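Local coordinates for serine racemase (Enterococcus faecalis, PDB 4ECL), which is a racemase of the alanine racemase family that joins a TIM-barrel domain to a mostly beta-stranded C-terminal domain, at residues 9-14 against 243-248; 84-89 against 107-112; 207-212 against 233-238; 278-283 against 317-322. All blocks are in the same frame, centred on the assembly; numbering follows the deposited sequence.

Interaction 1 of 4, residues 9-14 against 243-248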
loop_
_atom_site.group_PDB
_atom_site.type_symbol
_atom_site.label_atom_id
_atom_site.label_comp_id
_atom_site.label_asym_id
_atom_site.label_seq_id
_atom_site.Cartn_x
_atom_site.Cartn_y
_atom_site.Cartn_z
ATOM N N LEU A 9 -4.927 -6.536 -11.432
ATOM C CA LEU A 9 -5.340 -5.305 -12.072
ATOM C C LEU A 9 -5.345 -5.534 -13.569
ATOM O O LEU A 9 -4.469 -6.215 -14.108
ATOM C CB LEU A 9 -4.381 -4.163 -11.745
ATOM C CG LEU A 9 -4.339 -3.696 -10.289
ATOM C CD1 LEU A 9 -3.136 -2.807 -10.059
ATOM C CD2 LEU A 9 -5.621 -2.967 -9.930
ATOM N N GLU A 10 -6.338 -4.954 -14.231
ATOM C CA GLU A 10 -6.464 -5.052 -15.671
ATOM C C GLU A 10 -6.327 -3.640 -16.202
ATOM O O GLU A 10 -7.038 -2.734 -15.766
ATOM C CB GLU A 10 -7.828 -5.657 -16.045
ATOM C CG GLU A 10 -7.767 -7.090 -16.519
ATOM C CD GLU A 10 -9.100 -7.590 -17.080
ATOM O OE1 GLU A 10 -9.432 -8.772 -16.853
ATOM O OE2 GLU A 10 -9.805 -6.801 -17.747
ATOM N N ILE A 11 -5.364 -3.444 -17.097
ATOM C CA ILE A 11 -5.036 -2.119 -17.624
ATOM C C ILE A 11 -5.538 -1.988 -19.060
ATOM O O ILE A 11 -5.035 -2.666 -19.966
ATOM C CB ILE A 11 -3.514 -1.883 -17.602
ATOM C CG1 ILE A 11 -2.975 -2.029 -16.183
ATOM C CG2 ILE A 11 -3.176 -0.501 -18.129
ATOM C CD1 ILE A 11 -3.620 -1.082 -15.195
ATOM N N ASN A 12 -6.541 -1.134 -19.267
ATOM C CA ASN A 12 -7.122 -0.978 -20.597
ATOM C C ASN A 12 -6.272 -0.015 -21.431
ATOM O O ASN A 12 -6.446 1.213 -21.365
ATOM C CB ASN A 12 -8.576 -0.499 -20.518
ATOM C CG ASN A 12 -9.282 -0.529 -21.888
ATOM O OD1 ASN A 12 -8.644 -0.379 -22.928
ATOM N ND2 ASN A 12 -10.598 -0.740 -21.882
ATOM N N LEU A 13 -5.352 -0.578 -22.209
ATOM C CA LEU A 13 -4.416 0.229 -22.988
ATOM C C LEU A 13 -5.112 1.053 -24.077
ATOM O O LEU A 13 -4.674 2.147 -24.418
ATOM C CB LEU A 13 -3.318 -0.652 -23.587
ATOM C CG LEU A 13 -2.311 -1.168 -22.564
ATOM C CD1 LEU A 13 -1.152 -1.838 -23.276
ATOM C CD2 LEU A 13 -1.811 -0.057 -21.634
ATOM N N ASN A 14 -6.199 0.525 -24.620
ATOM C CA ASN A 14 -6.980 1.276 -25.579
ATOM C C ASN A 14 -7.545 2.528 -24.947
ATOM O O ASN A 14 -7.524 3.589 -25.551
ATOM C CB ASN A 14 -8.109 0.423 -26.155
ATOM C CG ASN A 14 -7.690 -0.309 -27.402
ATOM O OD1 ASN A 14 -7.839 0.204 -28.515
ATOM N ND2 ASN A 14 -7.141 -1.505 -27.230
ATOM N N PRO A 243 -11.792 5.313 -18.069
ATOM C CA PRO A 243 -11.027 4.645 -17.001
ATOM C C PRO A 243 -10.102 3.563 -17.549
ATOM O O PRO A 243 -10.511 2.745 -18.383
ATOM C CB PRO A 243 -12.116 4.010 -16.124
ATOM C CG PRO A 243 -13.316 3.881 -17.017
ATOM C CD PRO A 243 -13.240 5.068 -17.947
ATOM N N VAL A 244 -8.859 3.579 -17.089
ATOM C CA VAL A 244 -7.843 2.649 -17.563
ATOM C C VAL A 244 -7.744 1.391 -16.687
ATOM O O VAL A 244 -7.501 0.283 -17.190
ATOM C CB VAL A 244 -6.467 3.350 -17.638
ATOM C CG1 VAL A 244 -5.356 2.357 -17.976
ATOM C CG2 VAL A 244 -6.511 4.487 -18.662
ATOM N N LEU A 245 -7.938 1.564 -15.379
ATOM C CA LEU A 245 -7.700 0.474 -14.432
ATOM C C LEU A 245 -8.951 -0.285 -14.015
ATOM O O LEU A 245 -9.971 0.314 -13.672
ATOM C CB LEU A 245 -6.989 1.009 -13.182
ATOM C CG LEU A 245 -6.628 0.035 -12.055
ATOM C CD1 LEU A 245 -5.346 0.486 -11.365
ATOM C CD2 LEU A 245 -7.765 -0.083 -11.031
ATOM N N SER A 246 -8.853 -1.611 -14.002
ATOM C CA SER A 246 -9.844 -2.435 -13.326
ATOM C C SER A 246 -9.177 -3.273 -12.253
ATOM O O SER A 246 -8.023 -3.666 -12.410
ATOM C CB SER A 246 -10.543 -3.365 -14.316
ATOM O OG SER A 246 -11.464 -2.640 -15.091
ATOM N N LEU A 247 -9.910 -3.550 -11.178
ATOM C CA LEU A 247 -9.444 -4.445 -10.108
ATOM C C LEU A 247 -10.344 -5.679 -9.990
ATOM O O LEU A 247 -11.561 -5.558 -9.790
ATOM C CB LEU A 247 -9.401 -3.710 -8.775
ATOM C CG LEU A 247 -9.025 -4.525 -7.525
ATOM C CD1 LEU A 247 -7.606 -5.062 -7.609
ATOM C CD2 LEU A 247 -9.225 -3.694 -6.268
ATOM N N LYS A 248 -9.739 -6.863 -10.092
ATOM C CA LYS A 248 -10.501 -8.109 -10.227
ATOM C C LYS A 248 -10.026 -9.166 -9.238
ATOM O O LYS A 248 -8.876 -9.144 -8.801
ATOM C CB LYS A 248 -10.334 -8.685 -11.630
ATOM C CG LYS A 248 -10.583 -7.722 -12.764
ATOM C CD LYS A 248 -12.040 -7.659 -13.141
ATOM C CE LYS A 248 -12.197 -6.909 -14.451
ATOM N NZ LYS A 248 -13.591 -6.906 -14.953
HETATM O O HOH W 1 -9.461 -2.095 -17.213
#

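Interaction 2 of 4, residues 84-89 against 107-112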
loop_
_atom_site.group_PDB
_atom_site.type_symbol
_atom_site.label_atom_id
_atom_site.label_comp_id
_atom_site.label_asym_id
_atom_site.label_seq_id
_atom_site.Cartn_x
_atom_site.Cartn_y
_atom_site.Cartn_z
ATOM N N LEU A 84 10.659 14.870 -9.924
ATOM C CA LEU A 84 9.934 15.986 -9.324
ATOM C C LEU A 84 10.380 16.359 -7.916
ATOM O O LEU A 84 10.129 17.479 -7.460
ATOM C CB LEU A 84 8.446 15.668 -9.276
ATOM C CG LEU A 84 7.774 15.463 -10.618
ATOM C CD1 LEU A 84 6.372 14.916 -10.417
ATOM C CD2 LEU A 84 7.749 16.818 -11.342
ATOM N N GLY A 85 11.012 15.420 -7.221
ATOM C CA GLY A 85 11.393 15.641 -5.836
ATOM C C GLY A 85 12.894 15.657 -5.595
ATOM O O GLY A 85 13.690 15.637 -6.537
ATOM N N TYR A 86 13.282 15.688 -4.324
ATOM C CA TYR A 86 14.688 15.749 -3.953
ATOM C C TYR A 86 15.460 14.552 -4.486
ATOM O O TYR A 86 14.952 13.443 -4.485
ATOM C CB TYR A 86 14.801 15.805 -2.427
ATOM C CG TYR A 86 16.180 15.532 -1.862
ATOM C CD1 TYR A 86 16.573 14.242 -1.527
ATOM C CD2 TYR A 86 17.077 16.572 -1.627
ATOM C CE1 TYR A 86 17.826 13.990 -0.992
ATOM C CE2 TYR A 86 18.336 16.329 -1.092
ATOM C CZ TYR A 86 18.702 15.035 -0.775
ATOM O OH TYR A 86 19.949 14.779 -0.241
ATOM N N THR A 87 16.686 14.779 -4.944
ATOM C CA THR A 87 17.611 13.677 -5.178
ATOM C C THR A 87 18.920 13.998 -4.484
ATOM O O THR A 87 19.496 15.053 -4.726
ATOM C CB THR A 87 17.898 13.471 -6.664
ATOM O OG1 THR A 87 16.695 13.080 -7.333
ATOM C CG2 THR A 87 18.961 12.399 -6.874
ATOM N N SER A 88 19.382 13.101 -3.615
ATOM C CA SER A 88 20.671 13.272 -2.949
ATOM C C SER A 88 21.780 13.616 -3.939
ATOM O O SER A 88 22.007 12.892 -4.898
ATOM C CB SER A 88 21.054 12.009 -2.168
ATOM O OG SER A 88 22.273 12.218 -1.461
ATOM N N PRO A 89 22.482 14.728 -3.705
ATOM C CA PRO A 89 23.568 15.109 -4.612
ATOM C C PRO A 89 24.649 14.038 -4.702
ATOM O O PRO A 89 25.434 14.031 -5.650
ATOM C CB PRO A 89 24.123 16.383 -3.970
ATOM C CG PRO A 89 22.944 16.974 -3.267
ATOM C CD PRO A 89 22.214 15.772 -2.702
ATOM N N TYR A 107 17.858 26.960 -3.619
ATOM C CA TYR A 107 19.192 27.460 -3.955
ATOM C C TYR A 107 20.348 26.617 -3.375
ATOM O O TYR A 107 21.196 26.111 -4.120
ATOM C CB TYR A 107 19.336 28.935 -3.563
ATOM C CG TYR A 107 20.612 29.559 -4.076
ATOM C CD1 TYR A 107 20.869 29.631 -5.441
ATOM C CD2 TYR A 107 21.560 30.066 -3.203
ATOM C CE1 TYR A 107 22.034 30.182 -5.918
ATOM C CE2 TYR A 107 22.728 30.621 -3.671
ATOM C CZ TYR A 107 22.962 30.676 -5.028
ATOM O OH TYR A 107 24.129 31.239 -5.498
ATOM N N ARG A 108 20.377 26.472 -2.052
ATOM C CA ARG A 108 21.354 25.617 -1.375
ATOM C C ARG A 108 21.493 24.234 -2.034
ATOM O O ARG A 108 22.606 23.719 -2.220
ATOM C CB ARG A 108 20.958 25.460 0.096
ATOM C CG ARG A 108 21.752 24.428 0.887
ATOM C CD ARG A 108 21.355 24.472 2.364
ATOM N NE ARG A 108 21.449 25.839 2.873
ATOM C CZ ARG A 108 22.538 26.346 3.446
ATOM N NH1 ARG A 108 23.620 25.594 3.604
ATOM N NH2 ARG A 108 22.541 27.603 3.870
ATOM N N TYR A 109 20.362 23.640 -2.398
ATOM C CA TYR A 109 20.386 22.346 -3.069
ATOM C C TYR A 109 21.099 22.474 -4.410
ATOM O O TYR A 109 21.985 21.672 -4.742
ATOM C CB TYR A 109 18.968 21.820 -3.274
ATOM C CG TYR A 109 18.917 20.527 -4.055
ATOM C CD1 TYR A 109 19.214 19.308 -3.448
ATOM C CD2 TYR A 109 18.587 20.525 -5.403
ATOM C CE1 TYR A 109 19.170 18.121 -4.168
ATOM C CE2 TYR A 109 18.543 19.350 -6.126
ATOM C CZ TYR A 109 18.832 18.152 -5.508
ATOM O OH TYR A 109 18.792 16.992 -6.248
ATOM N N SER A 110 20.718 23.502 -5.161
ATOM C CA SER A 110 21.268 23.746 -6.483
ATOM C C SER A 110 22.790 23.863 -6.455
ATOM O O SER A 110 23.483 23.329 -7.323
ATOM C CB SER A 110 20.659 25.011 -7.075
ATOM O OG SER A 110 19.280 24.826 -7.343
ATOM N N LEU A 111 23.304 24.558 -5.445
ATOM C CA LEU A 111 24.741 24.761 -5.315
ATOM C C LEU A 111 25.443 23.446 -5.034
ATOM O O LEU A 111 26.448 23.123 -5.670
ATOM C CB LEU A 111 25.039 25.756 -4.194
ATOM C CG LEU A 111 24.663 27.214 -4.462
ATOM C CD1 LEU A 111 25.117 28.079 -3.300
ATOM C CD2 LEU A 111 25.277 27.723 -5.763
ATOM N N LEU A 112 24.887 22.693 -4.086
ATOM C CA LEU A 112 25.443 21.417 -3.654
ATOM C C LEU A 112 25.472 20.370 -4.767
ATOM O O LEU A 112 26.425 19.591 -4.879
ATOM C CB LEU A 112 24.654 20.890 -2.456
ATOM C CG LEU A 112 25.200 19.668 -1.717
ATOM C CD1 LEU A 112 26.638 19.889 -1.299
ATOM C CD2 LEU A 112 24.345 19.380 -0.497
#

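Interaction 3 of 4, residues 207-212 against 233-238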
loop_
_atom_site.group_PDB
_atom_site.type_symbol
_atom_site.label_atom_id
_atom_site.label_comp_id
_atom_site.label_asym_id
_atom_site.label_seq_id
_atom_site.Cartn_x
_atom_site.Cartn_y
_atom_site.Cartn_z
ATOM N N LEU A 207 -5.027 22.066 -16.592
ATOM C CA LEU A 207 -5.537 21.947 -17.959
ATOM C C LEU A 207 -7.056 22.096 -17.991
ATOM O O LEU A 207 -7.589 22.895 -18.753
ATOM C CB LEU A 207 -5.150 20.594 -18.565
ATOM C CG LEU A 207 -5.730 20.307 -19.949
ATOM C CD1 LEU A 207 -5.432 21.457 -20.933
ATOM C CD2 LEU A 207 -5.179 18.993 -20.467
ATOM N N LEU A 208 -7.750 21.320 -17.163
ATOM C CA LEU A 208 -9.216 21.293 -17.181
ATOM C C LEU A 208 -9.866 22.609 -16.768
ATOM O O LEU A 208 -10.915 22.979 -17.300
ATOM C CB LEU A 208 -9.749 20.179 -16.271
ATOM C CG LEU A 208 -9.394 18.738 -16.623
ATOM C CD1 LEU A 208 -9.993 17.790 -15.578
ATOM C CD2 LEU A 208 -9.882 18.395 -18.023
ATOM N N ASN A 209 -9.261 23.292 -15.801
ATOM C CA ASN A 209 -9.858 24.500 -15.237
ATOM C C ASN A 209 -9.162 25.818 -15.620
ATOM O O ASN A 209 -9.737 26.903 -15.459
ATOM C CB ASN A 209 -9.982 24.362 -13.715
ATOM C CG ASN A 209 -11.205 23.552 -13.305
ATOM O OD1 ASN A 209 -12.244 23.626 -13.955
ATOM N ND2 ASN A 209 -11.083 22.773 -12.231
ATOM N N TYR A 210 -7.929 25.719 -16.114
ATOM C CA TYR A 210 -7.188 26.895 -16.576
ATOM C C TYR A 210 -6.604 26.642 -17.974
ATOM O O TYR A 210 -5.401 26.779 -18.200
ATOM C CB TYR A 210 -6.115 27.301 -15.532
ATOM C CG TYR A 210 -6.765 27.754 -14.245
ATOM C CD1 TYR A 210 -7.163 26.830 -13.284
ATOM C CD2 TYR A 210 -7.043 29.096 -14.015
ATOM C CE1 TYR A 210 -7.800 27.232 -12.126
ATOM C CE2 TYR A 210 -7.677 29.510 -12.848
ATOM C CZ TYR A 210 -8.054 28.571 -11.910
ATOM O OH TYR A 210 -8.697 28.956 -10.754
ATOM N N PRO A 211 -7.471 26.282 -18.930
ATOM C CA PRO A 211 -6.973 25.836 -20.232
ATOM C C PRO A 211 -6.354 26.981 -21.015
ATOM O O PRO A 211 -5.566 26.752 -21.931
ATOM C CB PRO A 211 -8.240 25.364 -20.938
ATOM C CG PRO A 211 -9.314 26.218 -20.363
ATOM C CD PRO A 211 -8.930 26.471 -18.931
ATOM N N GLU A 212 -6.712 28.204 -20.646
ATOM C CA GLU A 212 -6.204 29.388 -21.319
ATOM C C GLU A 212 -4.705 29.610 -21.104
ATOM O O GLU A 212 -4.083 30.346 -21.864
ATOM C CB GLU A 212 -7.003 30.624 -20.905
ATOM C CG GLU A 212 -6.587 31.236 -19.572
ATOM C CD GLU A 212 -7.117 30.496 -18.345
ATOM O OE1 GLU A 212 -8.184 29.832 -18.431
ATOM O OE2 GLU A 212 -6.456 30.600 -17.285
ATOM N N ASP A 233 -17.011 17.231 -9.969
ATOM C CA ASP A 233 -16.790 18.647 -10.250
ATOM C C ASP A 233 -17.106 18.970 -11.702
ATOM O O ASP A 233 -16.780 18.192 -12.605
ATOM C CB ASP A 233 -15.345 19.062 -9.948
ATOM C CG ASP A 233 -15.032 20.483 -10.420
ATOM O OD1 ASP A 233 -15.889 21.377 -10.241
ATOM O OD2 ASP A 233 -13.934 20.707 -10.981
ATOM N N LYS A 234 -17.742 20.117 -11.922
ATOM C CA LYS A 234 -17.881 20.652 -13.269
ATOM C C LYS A 234 -16.640 21.467 -13.622
ATOM O O LYS A 234 -16.530 22.639 -13.254
ATOM C CB LYS A 234 -19.132 21.522 -13.393
ATOM C CG LYS A 234 -19.402 21.996 -14.815
ATOM C CD LYS A 234 -20.847 21.746 -15.212
ATOM C CE LYS A 234 -21.227 20.287 -14.989
ATOM N NZ LYS A 234 -22.668 20.037 -15.275
ATOM N N THR A 235 -15.703 20.837 -14.324
ATOM C CA THR A 235 -14.515 21.535 -14.791
ATOM C C THR A 235 -14.867 22.433 -15.973
ATOM O O THR A 235 -15.917 22.264 -16.587
ATOM C CB THR A 235 -13.412 20.548 -15.199
ATOM O OG1 THR A 235 -13.966 19.560 -16.071
ATOM C CG2 THR A 235 -12.810 19.864 -13.962
ATOM N N LYS A 236 -13.994 23.387 -16.287
ATOM C CA LYS A 236 -14.239 24.296 -17.400
ATOM C C LYS A 236 -14.292 23.519 -18.709
ATOM O O LYS A 236 -15.253 23.628 -19.460
ATOM C CB LYS A 236 -13.182 25.404 -17.462
ATOM C CG LYS A 236 -13.267 26.401 -16.315
ATOM C CD LYS A 236 -14.689 26.910 -16.149
ATOM C CE LYS A 236 -14.829 27.803 -14.922
ATOM N NZ LYS A 236 -16.258 28.163 -14.655
ATOM N N LEU A 237 -13.264 22.727 -18.982
ATOM C CA LEU A 237 -13.335 21.811 -20.102
ATOM C C LEU A 237 -13.970 20.533 -19.584
ATOM O O LEU A 237 -13.700 20.112 -18.462
ATOM C CB LEU A 237 -11.946 21.457 -20.620
ATOM C CG LEU A 237 -10.962 22.526 -21.054
ATOM C CD1 LEU A 237 -9.806 21.797 -21.702
ATOM C CD2 LEU A 237 -11.624 23.495 -22.030
ATOM N N GLU A 238 -14.812 19.912 -20.392
ATOM C CA GLU A 238 -15.297 18.588 -20.057
ATOM C C GLU A 238 -14.809 17.628 -21.120
ATOM O O GLU A 238 -15.379 17.541 -22.203
ATOM C CB GLU A 238 -16.821 18.568 -19.939
ATOM C CG GLU A 238 -17.336 19.272 -18.694
ATOM C CD GLU A 238 -18.816 19.035 -18.457
ATOM O OE1 GLU A 238 -19.547 18.788 -19.442
ATOM O OE2 GLU A 238 -19.247 19.089 -17.284
#

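Interaction 4 of 4, residues 278-283 against 317-322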
loop_
_atom_site.group_PDB
_atom_site.type_symbol
_atom_site.label_atom_id
_atom_site.label_comp_id
_atom_site.label_asym_id
_atom_site.label_seq_id
_atom_site.Cartn_x
_atom_site.Cartn_y
_atom_site.Cartn_z
ATOM N N ALA A 278 -19.630 -15.600 -1.009
ATOM C CA ALA A 278 -18.466 -15.899 -1.824
ATOM C C ALA A 278 -17.226 -15.342 -1.159
ATOM O O ALA A 278 -17.210 -14.203 -0.685
ATOM C CB ALA A 278 -18.617 -15.338 -3.220
ATOM N N ILE A 279 -16.172 -16.142 -1.131
ATOM C CA ILE A 279 -14.920 -15.684 -0.556
ATOM C C ILE A 279 -13.978 -15.261 -1.671
ATOM O O ILE A 279 -13.722 -16.035 -2.597
ATOM C CB ILE A 279 -14.266 -16.786 0.295
ATOM C CG1 ILE A 279 -15.245 -17.263 1.373
ATOM C CG2 ILE A 279 -12.987 -16.282 0.920
ATOM C CD1 ILE A 279 -15.649 -16.167 2.345
ATOM N N LEU A 280 -13.484 -14.029 -1.576
ATOM C CA LEU A 280 -12.521 -13.476 -2.526
ATOM C C LEU A 280 -11.137 -13.388 -1.886
ATOM O O LEU A 280 -10.996 -12.935 -0.752
ATOM C CB LEU A 280 -12.956 -12.083 -2.969
ATOM C CG LEU A 280 -14.285 -11.970 -3.721
ATOM C CD1 LEU A 280 -14.591 -10.522 -4.049
ATOM C CD2 LEU A 280 -14.264 -12.809 -4.993
ATOM N N PRO A 281 -10.107 -13.809 -2.620
ATOM C CA PRO A 281 -8.733 -13.858 -2.121
ATOM C C PRO A 281 -8.058 -12.518 -2.332
ATOM O O PRO A 281 -6.990 -12.439 -2.937
ATOM C CB PRO A 281 -8.099 -14.915 -3.015
ATOM C CG PRO A 281 -8.796 -14.701 -4.340
ATOM C CD PRO A 281 -10.202 -14.274 -4.012
ATOM N N ILE A 282 -8.708 -11.458 -1.866
ATOM C CA ILE A 282 -8.112 -10.135 -1.870
ATOM C C ILE A 282 -8.432 -9.439 -0.556
ATOM O O ILE A 282 -9.558 -9.519 -0.055
ATOM C CB ILE A 282 -8.592 -9.276 -3.048
ATOM C CG1 ILE A 282 -7.830 -7.950 -3.089
ATOM C CG2 ILE A 282 -10.091 -9.002 -2.962
ATOM C CD1 ILE A 282 -8.280 -7.056 -4.274
ATOM N N GLY A 283 -7.430 -8.779 0.015
ATOM C CA GLY A 283 -7.611 -8.094 1.280
ATOM C C GLY A 283 -6.952 -6.728 1.320
ATOM O O GLY A 283 -6.564 -6.178 0.279
ATOM N N LEU A 317 -11.634 -11.431 1.718
ATOM C CA LEU A 317 -12.881 -10.834 2.182
ATOM C C LEU A 317 -14.078 -11.663 1.704
ATOM O O LEU A 317 -13.909 -12.643 0.971
ATOM C CB LEU A 317 -12.998 -9.369 1.735
ATOM C CG LEU A 317 -12.981 -8.980 0.257
ATOM C CD1 LEU A 317 -14.369 -9.124 -0.377
ATOM C CD2 LEU A 317 -12.483 -7.560 0.131
ATOM N N ALA A 318 -15.277 -11.274 2.131
ATOM C CA ALA A 318 -16.481 -12.026 1.821
ATOM C C ALA A 318 -17.576 -11.142 1.217
ATOM O O ALA A 318 -17.783 -10.006 1.650
ATOM C CB ALA A 318 -16.993 -12.715 3.074
ATOM N N VAL A 319 -18.282 -11.661 0.219
ATOM C CA VAL A 319 -19.405 -10.922 -0.354
ATOM C C VAL A 319 -20.669 -11.759 -0.403
ATOM O O VAL A 319 -20.627 -12.995 -0.384
ATOM C CB VAL A 319 -19.098 -10.372 -1.752
ATOM C CG1 VAL A 319 -17.971 -9.330 -1.685
ATOM C CG2 VAL A 319 -18.743 -11.495 -2.690
ATOM N N ASP A 320 -21.800 -11.069 -0.469
ATOM C CA ASP A 320 -23.108 -11.708 -0.406
ATOM C C ASP A 320 -23.598 -12.022 -1.813
ATOM O O ASP A 320 -23.848 -11.115 -2.596
ATOM C CB ASP A 320 -24.072 -10.740 0.269
ATOM C CG ASP A 320 -25.346 -11.400 0.720
ATOM O OD1 ASP A 320 -25.660 -12.510 0.238
ATOM O OD2 ASP A 320 -26.038 -10.792 1.562
ATOM N N VAL A 321 -23.732 -13.301 -2.143
ATOM C CA VAL A 321 -24.214 -13.681 -3.475
ATOM C C VAL A 321 -25.553 -14.410 -3.422
ATOM O O VAL A 321 -25.912 -15.136 -4.352
ATOM C CB VAL A 321 -23.166 -14.503 -4.263
ATOM C CG1 VAL A 321 -21.952 -13.629 -4.586
ATOM C CG2 VAL A 321 -22.744 -15.733 -3.481
ATOM N N THR A 322 -26.289 -14.188 -2.334
ATOM C CA THR A 322 -27.591 -14.812 -2.124
ATOM C C THR A 322 -28.531 -14.637 -3.326
ATOM O O THR A 322 -29.305 -15.537 -3.655
ATOM C CB THR A 322 -28.275 -14.273 -0.844
ATOM O OG1 THR A 322 -27.369 -14.363 0.263
ATOM C CG2 THR A 322 -29.536 -15.079 -0.520
#

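Interaction 1 of 4, residues 9-14 against 243-248
Glu10 and Ser246 face each other as an antiparallel hydrogen-bonded pair, each backbone serving as both donor and acceptor: Glu10 N to Ser246 O is 2.8 Å, and Ser246 N to Glu10 O is also 2.8 Å. One residue beyond strand 9-11, Asn12 N reaches Val244 O at 2.7 Å, almost perfectly straight (179° at the hydrogen). A water donates to Glu10 O at 2.9 Å and also hydrogen-bonds to Ser246 OG, which adds a bridge between the strands on the face of those two side chains.

On the other face, Leu9 CD2 wedges between two leucines, 3.7 Å from Leu245 CD1 and 3.7 Å from Leu247 CD1. Farther along, Ile11 CG2 meets Val244 CG1 at 3.6 Å; this methyl lies anti to the Ile11 backbone N (chi1 of CG1 -58°).

In the next shell, Glu10 passes Lys248 without charge contact: Glu10 OE1 forms a salt bridge with Arg373, and Lys248 NZ bonds to Thr334 OG1. Asn12 OD1 accepts from Asn15 N as the N-cap of helix 13-25. With the short axes at 154°, this is a twisted antiparallel pair by which the N-terminal strand joins the sheet of the C-terminal domain.

Interaction 2 of 4, residues 84-89 against 107-112
Tyr109 reaches from helix 107-114 to the loop after strand 80-83, and its phenol donates a hydrogen bond to the backbone of Thr87, with Tyr109 OH 2.6 Å from Thr87 O. The bond lies in the carbonyl plane and falls on a lone pair, the angle at the oxygen being 130°. The acceptor also sits at the edge of the phenol ring, close to its plane, with Tyr109 CE1 3.1 Å from Thr87 O. The long reach follows from the side-chain torsion: with chi1 at 176°, CG points opposite the backbone N and the ring extends from the helix towards the loop.

Tyr86 adopts the same kind of first torsion, and its CD2 side comes to 3.6 Å from Tyr109 CE1. The two rings are inclined at 56° with centroids 5.5 Å apart, an oblique packing. Pro89 packs against Tyr109 and Leu112. Its CG lies 4.0 Å from Tyr109 CE1 and 3.8 Å from Leu112 CG, the leucine side chain crossing the pyrrolidine roughly at a right angle.

Both sides have further partners. Thr87 OG1 hydrogen-bonds to Gln102 OE1, Asp106 OD1 accepts from Tyr109 N at the start of the helix, and Tyr86 packs on Val252 of the second subunit.

One directed polar bond set among apolar ring contacts is consistent with the phenol helping to position the loop while Tyr86 and Pro89 pack obliquely against its ring, coupling a strand-to-helix loop of the barrel to the helix after strand 101-104.

Interaction 3 of 4, residues 207-212 against 233-238
Leu208 and Asn209, at the C-terminal end of helix 204-209 in the TIM-barrel domain, receive the segment 233-238, part of the long connection from strand 217-220 to strand 245-257. The contact therefore joins this connection to a helix end of the barrel.

Two acceptors on the helix side do most of the polar work. Leu208 O takes the amide of Leu237, with O to N at 2.9 Å, in the carbonyl plane and almost straight (175° at the hydrogen). Asn209 OD1 takes the next amide back, Lys236 N, also at 2.9 Å; this bond is more bent, at 149°. A chi1 of -81° sets Asn209 CG beside its own backbone N and carries OD1 to that amide. Consecutive loop amides are thus answered by one backbone and one side-chain oxygen. The other half of the Asn209 amide is satisfied too, since ND2 donates to Ala164 O, so both ends of the group are held and its rotation is defined.

Asp233 OD2 is less well provided for: it lies 3.7 Å from Asn209 ND2, buried by the contact without a partner in the model, although this residue is poorly ordered. Within the loop, Thr235 OG1 donates to Leu237 O; the modelled separation is very short and its exact value doubtful.

Apolar contacts flank these bonds. Leu208 CB lies 3.8 Å from Thr235 CB, crossing at a slant. The Leu237 and Pro211 side chains run antiparallel alongside each other, with Leu237 CG 3.9 Å from Pro211 CB and Leu237 CD2 3.9 Å from Pro211 CG.

Interaction 4 of 4, residues 278-283 against 317-322
Leu317 O is gripped from strand 278-280 by two groups: Leu280 N donates a hydrogen bond to it at 2.9 Å, and the CA-H of Ile279 adds a contact with CA 3.5 Å from the same oxygen. Leu317 N in turn bonds to Leu280 O at 3.0 Å, which closes this hydrogen-bonded pair. Two residues along, Ala278 N to Val319 O and Val319 N to Ala278 O repeat the exchange, while Ile279 and Ala318 between them form the non-hydrogen-bonded pair.

These strands run antiparallel, with short axes at 145°, in the C-terminal sheet, where strand 317-320 lies between strands 275-280 and 304-309. Their apolar side chains divide between the faces. On one, Ile279 CD1 touches Ala318 CB at 3.8 Å, and both residues pack on Arg132 of the second subunit. On the other, Leu317 turns its CG between its own backbone N and carbonyl carbon (chi1 59°); CD1 then lies 3.9 Å from Leu280 CD1, and CD2 lies beside Ile282 CG2.

Ala278 CB rests 3.9 Å from Val319 CG2 and 4.0 Å from Val321 CG1. At the end of strand 317-320, Asp320 OD1 accepts from Thr322 N, which makes an Asx turn.

How the interactions relate
Interaction 2 lies in the barrel, and interaction 3 joins a barrel helix to the connection that leads to strand 245-257. Both fall between the two segments of interaction 1, which brings the N-terminal strand 7-11 back to strand 245-257. Interaction 4 follows later in sequence. Interactions 1 and 4 share the mixed C-terminal sheet, in which strands 245-257 and 275-280 are neighbours; their centres are 21 Å apart, and they touch where Leu247 CD1 packs 3.9 Å from Ile282 CD1. Interactions 2 and 4, 48 Å apart between centres, lie on opposite sides of the chain's centre, yet both touch the second subunit. The chain thus reaches its partner from both domains.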